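Local coordinates for activator of Hsp90 ATPase homologue 1/2-like C-terminal domain-containing protein (Nitrosomonas europaea, PDB 1XFS) that is of unknown function but, as an AHA1-family protein with a Bet v 1-like fold, may bind a ligand or act like Hsp90 ATPase activators, at residues L10-K15 and L143-G148; G57-V62 and L86-A91; M63-P66 and K70-N73. All blocks are in the same frame, centred on the assembly; numbering follows the deposited sequence.

Contact 1 of 3, residues L10-K15 and L143-G148; sequences LDLMLK and LHEEMG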
loop_
_atom_site.group_PDB
_atom_site.type_symbol
_atom_site.label_atom_id
_atom_site.label_comp_id
_atom_site.label_asym_id
_atom_site.label_seq_id
_atom_site.Cartn_x
_atom_site.Cartn_y
_atom_site.Cartn_z
ATOM N N LEU A 10 -3.074 -7.337 -16.460
ATOM C CA LEU A 10 -2.437 -6.270 -15.695
ATOM C C LEU A 10 -1.063 -6.569 -15.120
ATOM O O LEU A 10 -0.357 -5.647 -14.718
ATOM C CB LEU A 10 -3.353 -5.873 -14.537
ATOM C CG LEU A 10 -4.817 -5.604 -14.895
ATOM C CD1 LEU A 10 -5.644 -5.446 -13.625
ATOM C CD2 LEU A 10 -4.891 -4.363 -15.758
ATOM N N ASP A 11 -0.674 -7.839 -15.083
ATOM C CA ASP A 11 0.603 -8.201 -14.480
ATOM C C ASP A 11 1.654 -8.784 -15.403
ATOM O O ASP A 11 1.339 -9.433 -16.400
ATOM C CB ASP A 11 0.360 -9.194 -13.339
ATOM C CG ASP A 11 -0.706 -8.719 -12.373
ATOM O OD1 ASP A 11 -0.763 -7.499 -12.127
ATOM O OD2 ASP A 11 -1.472 -9.563 -11.866
ATOM N N LEU A 12 2.911 -8.540 -15.056
ATOM C CA LEU A 12 4.035 -9.077 -15.808
ATOM C C LEU A 12 4.859 -9.875 -14.803
ATOM O O LEU A 12 5.125 -9.401 -13.696
ATOM C CB LEU A 12 4.869 -7.951 -16.423
ATOM C CG LEU A 12 4.164 -7.129 -17.511
ATOM C CD1 LEU A 12 5.087 -6.012 -17.986
ATOM C CD2 LEU A 12 3.770 -8.033 -18.679
HETATM N N MSE A 13 5.251 -11.090 -15.176
HETATM C CA MSE A 13 6.020 -11.933 -14.265
HETATM C C MSE A 13 7.365 -12.368 -14.841
HETATM O O MSE A 13 7.545 -12.432 -16.057
HETATM C CB MSE A 13 5.203 -13.174 -13.886
HETATM C CG MSE A 13 5.834 -14.027 -12.789
HETATM SE SE MSE A 13 4.760 -15.547 -12.254
HETATM C CE MSE A 13 5.585 -16.901 -13.360
ATOM N N LEU A 14 8.305 -12.659 -13.949
ATOM C CA LEU A 14 9.640 -13.104 -14.328
ATOM C C LEU A 14 10.133 -14.127 -13.309
ATOM O O LEU A 14 10.123 -13.863 -12.111
ATOM C CB LEU A 14 10.600 -11.912 -14.373
ATOM C CG LEU A 14 12.049 -12.170 -14.792
ATOM C CD1 LEU A 14 12.097 -12.710 -16.214
ATOM C CD2 LEU A 14 12.839 -10.876 -14.695
ATOM N N LYS A 15 10.549 -15.300 -13.779
ATOM C CA LYS A 15 11.049 -16.333 -12.873
ATOM C C LYS A 15 12.487 -16.691 -13.235
ATOM O O LYS A 15 12.801 -16.909 -14.404
ATOM C CB LYS A 15 10.175 -17.590 -12.943
ATOM C CG LYS A 15 10.509 -18.626 -11.868
ATOM C CD LYS A 15 9.601 -19.849 -11.941
ATOM C CE LYS A 15 9.895 -20.694 -13.170
ATOM N NZ LYS A 15 11.290 -21.214 -13.155
ATOM N N LEU A 143 2.378 -0.765 -21.784
ATOM C CA LEU A 143 3.398 0.275 -21.830
ATOM C C LEU A 143 4.702 -0.204 -21.204
ATOM O O LEU A 143 5.787 0.073 -21.719
ATOM C CB LEU A 143 2.914 1.528 -21.099
ATOM C CG LEU A 143 3.901 2.698 -21.039
ATOM C CD1 LEU A 143 4.217 3.175 -22.453
ATOM C CD2 LEU A 143 3.308 3.831 -20.217
ATOM N N HIS A 144 4.594 -0.917 -20.086
ATOM C CA HIS A 144 5.783 -1.424 -19.404
ATOM C C HIS A 144 6.502 -2.419 -20.309
ATOM O O HIS A 144 7.732 -2.479 -20.328
ATOM C CB HIS A 144 5.399 -2.091 -18.076
ATOM C CG HIS A 144 6.479 -2.041 -17.039
ATOM N ND1 HIS A 144 6.289 -2.475 -15.743
ATOM C CD2 HIS A 144 7.760 -1.600 -17.101
ATOM C CE1 HIS A 144 7.404 -2.302 -15.054
ATOM N NE2 HIS A 144 8.310 -1.772 -15.855
ATOM N N GLU A 145 5.733 -3.199 -21.061
ATOM C CA GLU A 145 6.317 -4.169 -21.982
ATOM C C GLU A 145 7.104 -3.432 -23.061
ATOM O O GLU A 145 8.212 -3.827 -23.415
ATOM C CB GLU A 145 5.223 -5.016 -22.639
ATOM C CG GLU A 145 4.595 -6.055 -21.726
ATOM C CD GLU A 145 3.580 -6.916 -22.451
ATOM O OE1 GLU A 145 3.891 -7.397 -23.561
ATOM O OE2 GLU A 145 2.474 -7.127 -21.911
ATOM N N GLU A 146 6.518 -2.358 -23.580
ATOM C CA GLU A 146 7.156 -1.558 -24.618
ATOM C C GLU A 146 8.297 -0.747 -24.021
ATOM O O GLU A 146 9.029 -0.061 -24.734
ATOM C CB GLU A 146 6.135 -0.612 -25.249
ATOM C CG GLU A 146 4.840 -1.294 -25.648
ATOM C CD GLU A 146 3.814 -0.324 -26.197
ATOM O OE1 GLU A 146 3.550 0.702 -25.537
ATOM O OE2 GLU A 146 3.266 -0.594 -27.285
HETATM N N MSE A 147 8.439 -0.827 -22.703
HETATM C CA MSE A 147 9.483 -0.097 -21.998
HETATM C C MSE A 147 10.686 -1.003 -21.744
HETATM O O MSE A 147 11.702 -0.563 -21.206
HETATM C CB MSE A 147 8.940 0.427 -20.669
HETATM C CG MSE A 147 9.544 1.746 -20.220
HETATM SE SE MSE A 147 8.978 3.217 -21.341
HETATM C CE MSE A 147 7.299 3.613 -20.469
ATOM N N GLY A 148 10.563 -2.270 -22.128
ATOM C CA GLY A 148 11.650 -3.213 -21.936
ATOM C C GLY A 148 11.647 -3.874 -20.570
ATOM O O GLY A 148 12.705 -4.086 -19.976
#

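Contact 2 of 3, residues G57-V62 and L86-A91; sequences GEFYTV and LIWTSA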
loop_
_atom_site.group_PDB
_atom_site.type_symbol
_atom_site.label_atom_id
_atom_site.label_comp_id
_atom_site.label_asym_id
_atom_site.label_seq_id
_atom_site.Cartn_x
_atom_site.Cartn_y
_atom_site.Cartn_z
ATOM N N GLY A 57 7.643 1.811 5.272
ATOM C CA GLY A 57 8.960 2.420 5.145
ATOM C C GLY A 57 9.274 2.870 3.729
ATOM O O GLY A 57 8.855 2.246 2.754
ATOM N N GLU A 58 10.026 3.957 3.612
ATOM C CA GLU A 58 10.362 4.496 2.308
ATOM C C GLU A 58 11.434 3.710 1.558
ATOM O O GLU A 58 12.387 3.206 2.145
ATOM C CB GLU A 58 10.796 5.963 2.454
ATOM C CG GLU A 58 11.236 6.634 1.159
ATOM C CD GLU A 58 11.483 8.120 1.350
ATOM O OE1 GLU A 58 12.221 8.484 2.292
ATOM O OE2 GLU A 58 10.954 8.919 0.552
ATOM N N PHE A 59 11.236 3.588 0.248
ATOM C CA PHE A 59 12.181 2.933 -0.648
ATOM C C PHE A 59 12.475 4.052 -1.654
ATOM O O PHE A 59 11.679 4.305 -2.563
ATOM C CB PHE A 59 11.530 1.729 -1.342
ATOM C CG PHE A 59 12.477 0.929 -2.192
ATOM C CD1 PHE A 59 11.997 -0.047 -3.064
ATOM C CD2 PHE A 59 13.850 1.159 -2.135
ATOM C CE1 PHE A 59 12.872 -0.783 -3.877
ATOM C CE2 PHE A 59 14.736 0.432 -2.940
ATOM C CZ PHE A 59 14.245 -0.544 -3.815
ATOM N N TYR A 60 13.601 4.742 -1.456
ATOM C CA TYR A 60 14.005 5.871 -2.301
ATOM C C TYR A 60 15.236 5.548 -3.136
ATOM O O TYR A 60 16.220 5.005 -2.635
ATOM C CB TYR A 60 14.309 7.093 -1.421
ATOM C CG TYR A 60 14.948 8.283 -2.130
ATOM C CD1 TYR A 60 14.186 9.174 -2.882
ATOM C CD2 TYR A 60 16.320 8.525 -2.023
ATOM C CE1 TYR A 60 14.778 10.286 -3.512
ATOM C CE2 TYR A 60 16.917 9.626 -2.651
ATOM C CZ TYR A 60 16.141 10.502 -3.392
ATOM O OH TYR A 60 16.742 11.584 -4.004
ATOM N N THR A 61 15.179 5.882 -4.417
ATOM C CA THR A 61 16.310 5.636 -5.293
ATOM C C THR A 61 16.410 6.742 -6.332
ATOM O O THR A 61 15.409 7.346 -6.702
ATOM C CB THR A 61 16.175 4.279 -6.022
ATOM O OG1 THR A 61 14.981 4.279 -6.811
ATOM C CG2 THR A 61 16.109 3.136 -5.018
ATOM N N VAL A 62 17.629 7.031 -6.772
ATOM C CA VAL A 62 17.834 8.036 -7.803
ATOM C C VAL A 62 18.516 7.319 -8.950
ATOM O O VAL A 62 19.651 6.863 -8.821
ATOM C CB VAL A 62 18.734 9.191 -7.334
ATOM C CG1 VAL A 62 18.951 10.166 -8.488
ATOM C CG2 VAL A 62 18.090 9.908 -6.158
ATOM N N LEU A 86 8.999 -9.873 -0.506
ATOM C CA LEU A 86 9.207 -8.442 -0.411
ATOM C C LEU A 86 8.232 -7.782 -1.372
ATOM O O LEU A 86 8.155 -8.152 -2.540
ATOM C CB LEU A 86 10.637 -8.079 -0.806
ATOM C CG LEU A 86 11.022 -6.612 -0.624
ATOM C CD1 LEU A 86 10.934 -6.227 0.856
ATOM C CD2 LEU A 86 12.445 -6.413 -1.131
ATOM N N ILE A 87 7.471 -6.822 -0.872
ATOM C CA ILE A 87 6.515 -6.115 -1.712
ATOM C C ILE A 87 6.665 -4.628 -1.511
ATOM O O ILE A 87 6.683 -4.155 -0.375
ATOM C CB ILE A 87 5.048 -6.481 -1.366
ATOM C CG1 ILE A 87 4.812 -7.995 -1.546
ATOM C CG2 ILE A 87 4.085 -5.684 -2.264
ATOM C CD1 ILE A 87 3.367 -8.438 -1.285
ATOM N N TRP A 88 6.813 -3.886 -2.605
ATOM C CA TRP A 88 6.908 -2.431 -2.506
ATOM C C TRP A 88 6.055 -1.846 -3.619
ATOM O O TRP A 88 5.756 -2.522 -4.604
ATOM C CB TRP A 88 8.366 -1.950 -2.612
ATOM C CG TRP A 88 9.039 -2.212 -3.921
ATOM C CD1 TRP A 88 8.981 -1.439 -5.049
ATOM C CD2 TRP A 88 9.882 -3.322 -4.239
ATOM N NE1 TRP A 88 9.739 -2.001 -6.045
ATOM C CE2 TRP A 88 10.299 -3.156 -5.578
ATOM C CE3 TRP A 88 10.324 -4.440 -3.522
ATOM C CZ2 TRP A 88 11.138 -4.076 -6.217
ATOM C CZ3 TRP A 88 11.160 -5.352 -4.158
ATOM C CH2 TRP A 88 11.557 -5.163 -5.493
ATOM N N THR A 89 5.628 -0.605 -3.451
ATOM C CA THR A 89 4.790 0.020 -4.456
ATOM C C THR A 89 5.214 1.454 -4.727
ATOM O O THR A 89 5.779 2.114 -3.857
ATOM C CB THR A 89 3.303 0.028 -4.012
ATOM O OG1 THR A 89 2.494 0.570 -5.065
ATOM C CG2 THR A 89 3.105 0.873 -2.746
ATOM N N SER A 90 4.968 1.929 -5.946
ATOM C CA SER A 90 5.294 3.311 -6.272
ATOM C C SER A 90 4.012 4.135 -6.232
ATOM O O SER A 90 4.031 5.331 -6.487
ATOM C CB SER A 90 5.987 3.410 -7.643
ATOM O OG SER A 90 5.184 2.924 -8.687
ATOM N N ALA A 91 2.899 3.485 -5.893
ATOM C CA ALA A 91 1.601 4.163 -5.809
ATOM C C ALA A 91 1.520 4.900 -4.474
ATOM O O ALA A 91 0.675 5.784 -4.280
ATOM C CB ALA A 91 0.464 3.155 -5.909
#

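Contact 3 of 3, residues M63-P66 and K70-N73; sequences MQDP and KFPN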
loop_
_atom_site.group_PDB
_atom_site.type_symbol
_atom_site.label_atom_id
_atom_site.label_comp_id
_atom_site.label_asym_id
_atom_site.label_seq_id
_atom_site.Cartn_x
_atom_site.Cartn_y
_atom_site.Cartn_z
HETATM N N MSE A 63 17.796 7.195 -10.059
HETATM C CA MSE A 63 18.312 6.524 -11.240
HETATM C C MSE A 63 18.899 7.525 -12.229
HETATM O O MSE A 63 18.351 8.608 -12.431
HETATM C CB MSE A 63 17.189 5.741 -11.918
HETATM C CG MSE A 63 16.633 4.604 -11.082
HETATM SE SE MSE A 63 15.035 3.868 -11.866
HETATM C CE MSE A 63 15.803 3.115 -13.466
ATOM N N GLN A 64 20.017 7.155 -12.841
ATOM C CA GLN A 64 20.665 8.012 -13.825
ATOM C C GLN A 64 20.771 7.241 -15.135
ATOM O O GLN A 64 21.283 6.116 -15.165
ATOM C CB GLN A 64 22.059 8.422 -13.347
ATOM C CG GLN A 64 22.755 9.425 -14.255
ATOM C CD GLN A 64 24.129 9.835 -13.745
ATOM O OE1 GLN A 64 24.258 10.438 -12.679
ATOM N NE2 GLN A 64 25.166 9.494 -14.505
ATOM N N ASP A 65 20.268 7.836 -16.211
ATOM C CA ASP A 65 20.317 7.180 -17.514
ATOM C C ASP A 65 21.653 7.478 -18.193
ATOM O O ASP A 65 22.442 8.276 -17.689
ATOM C CB ASP A 65 19.145 7.625 -18.407
ATOM C CG ASP A 65 19.124 9.120 -18.678
ATOM O OD1 ASP A 65 20.185 9.758 -18.631
ATOM O OD2 ASP A 65 18.030 9.651 -18.961
ATOM N N PRO A 66 21.938 6.826 -19.333
ATOM C CA PRO A 66 23.211 7.083 -20.012
ATOM C C PRO A 66 23.370 8.524 -20.476
ATOM O O PRO A 66 24.484 8.985 -20.723
ATOM C CB PRO A 66 23.197 6.079 -21.166
ATOM C CG PRO A 66 21.740 5.914 -21.454
ATOM C CD PRO A 66 21.138 5.838 -20.074
ATOM N N LYS A 70 18.892 12.451 -14.137
ATOM C CA LYS A 70 18.604 11.804 -12.862
ATOM C C LYS A 70 17.101 11.757 -12.631
ATOM O O LYS A 70 16.397 12.740 -12.868
ATOM C CB LYS A 70 19.257 12.564 -11.703
ATOM C CG LYS A 70 20.777 12.518 -11.667
ATOM C CD LYS A 70 21.285 13.128 -10.367
ATOM C CE LYS A 70 22.796 13.071 -10.268
ATOM N NZ LYS A 70 23.299 11.681 -10.343
ATOM N N PHE A 71 16.614 10.613 -12.164
ATOM C CA PHE A 71 15.193 10.458 -11.898
ATOM C C PHE A 71 14.964 9.926 -10.487
ATOM O O PHE A 71 15.153 8.740 -10.220
ATOM C CB PHE A 71 14.555 9.511 -12.921
ATOM C CG PHE A 71 14.780 9.920 -14.356
ATOM C CD1 PHE A 71 15.958 9.583 -15.012
ATOM C CD2 PHE A 71 13.816 10.650 -15.045
ATOM C CE1 PHE A 71 16.175 9.967 -16.338
ATOM C CE2 PHE A 71 14.023 11.040 -16.372
ATOM C CZ PHE A 71 15.205 10.696 -17.016
ATOM N N PRO A 72 14.577 10.810 -9.555
ATOM C CA PRO A 72 14.325 10.385 -8.176
ATOM C C PRO A 72 13.062 9.528 -8.127
ATOM O O PRO A 72 12.013 9.930 -8.639
ATOM C CB PRO A 72 14.163 11.710 -7.435
ATOM C CG PRO A 72 13.544 12.596 -8.481
ATOM C CD PRO A 72 14.380 12.264 -9.701
ATOM N N ASN A 73 13.172 8.345 -7.528
ATOM C CA ASN A 73 12.042 7.427 -7.409
ATOM C C ASN A 73 11.716 7.266 -5.928
ATOM O O ASN A 73 12.612 7.094 -5.106
ATOM C CB ASN A 73 12.389 6.051 -7.990
ATOM C CG ASN A 73 13.193 6.136 -9.273
ATOM O OD1 ASN A 73 14.371 6.493 -9.258
ATOM N ND2 ASN A 73 12.556 5.807 -10.393
#

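Contact 1 of 3, residues L10-K15 and L143-G148
The strand at L10-K15 passes the last turn of the helix at L143-G148 without any backbone bond between them, the nearest CA atoms, those of L12 and E145, being 8.2 Å apart. L12 alone bridges the gap from the strand side, and its two methyl groups divide the work. Its CB points at the helix, and with CG anti to its own carbonyl carbon (chi1 -66°) the isobutyl fork spreads against the helix surface. CD1 lies 3.9 Å from CB of H144 and 3.8 Å from CG of E145. CD2 lies along the same glutamate, from CG of E145 at 3.7 Å out to OE2 of E145 at 3.6 Å. The aliphatic stem of E145 thus lies against both methyls of the leucine, while its carboxylate forms a salt bridge with R141, one turn back in the helix. H144 offers L12 mainly its CB; ND1 of H144 is hydrogen-bonded to NE2 of H135, and F149 meets the imidazole edge-to-face. Just beyond, the helix closes in a Schellman motif: G148 takes a positive phi of 86°, and its N bonds to O of E145 at 3.1 Å. The same glycine stands at the N-cap position of helix 149-167, so the chain passes from the short helix into the long one over a short turn. This is plain apolar packing at the protein surface, joining an outermost strand of the antiparallel sheet to the short helix that precedes the long C-terminal helix of a Bet v 1-like fold.

Contact 2 of 3, residues G57-V62 and L86-A91
F59 swings its ring out with CG anti to the backbone N (chi1 -175°), while W88 sets its CG between its own N and carbonyl carbon (chi1 64°), and these two rotamers bring the rings together in a T-shaped (edge-to-face) stack. The strands that carry them, 58-64 and 85-89, belong to the curved antiparallel sheet of the Bet v 1-like fold but are not neighbours in it; strand 70-81 runs between them. Aromatic side chains therefore make the contact by reaching across the intervening strand, and the CA atoms of F59 and W88 stay 7.7 Å apart. The phenyl ring stands almost upright on the indole, the planes meeting at 87° and the F59 centroid lying 5.0 Å from that of the five-membered ring of W88. The edge is formed by CD1 and CE1 of F59. Carbon-bound hydrogens on this edge are directed at the indole face, a favourable quadrupolar fit between a slightly positive rim and an electron-rich surface. F77, on the strand between, meets the F59 ring at a shallow angle and also touches the W88 side chain, and F39 meets F59 too, which makes the pair part of a larger aromatic cluster. W88 also packs on A116 and I118 of the next strand. Where strand 85-89 ends, T89 forms an ST turn, its OG1 accepting from N of A91 at 3.1 Å, and the same hydroxyl is hydrogen-bonded to M114 and T115. Within the stack itself, CD1 of F59 approaches CG of W88 to 3.8 Å, and CE1 of F59 lies 3.9 Å from CE2 of W88.

Contact 3 of 3, residues M63-P66 and K70-N73
A beta hairpin, strand 58-64 turning back into strand 70-81, narrows here to its last antiparallel rungs before the loop. M63 and F71 form the hydrogen-bonded pair: N of M63 gives to O of F71 at 3.1 Å, and N of F71 returns a bond to O of M63 at 2.7 Å. CA of K70 also approaches O of M63, adding a CA-H...O contact. Beside it Q64 and K70 make the non-hydrogen-bonded pair, joined through their side chains. Q64 stretches out with CG anti to the backbone N (chi1 -175°), and NZ of K70 bonds to its OE1 at 2.8 Å, lying in the amide carbonyl plane; the ammonium has a second partner in S47. A leucine in place of Q64 would probably cost K70 its cross-strand acceptor and let the ammonium swing more freely. The selenomethionine M63 packs on V40 and W44, on the same sheet face as F71. D65 OD1 accepts from N of N69, tying the loop, whereas its other oxygen, OD2, lies at the edge of the phenyl ring, 3.2 Å from CE1 of F71.

How the contacts relate
All three contacts reach one seven-stranded antiparallel sheet. Along the chain they are nested: contact 3 lies within the loop closed by contact 2, which lies within that closed by contact 1. Contacts 2 and 3 share strand 58-64, with centres about 15 Å apart, and touch where O of T61 faces N of N73 at 2.6 Å, a probable hydrogen bond. Contact 1 lies at one edge of the sheet, on strand 11-18, and the hairpin of contact 3 near the other; the centre of contact 1 is about 18 Å from that of contact 2 and about 20 Å from that of contact 3. Contacts 1 and 2 both touch the second subunit, contact 3 does not; the dimer interface therefore involves the first two regions, away from the hairpin end.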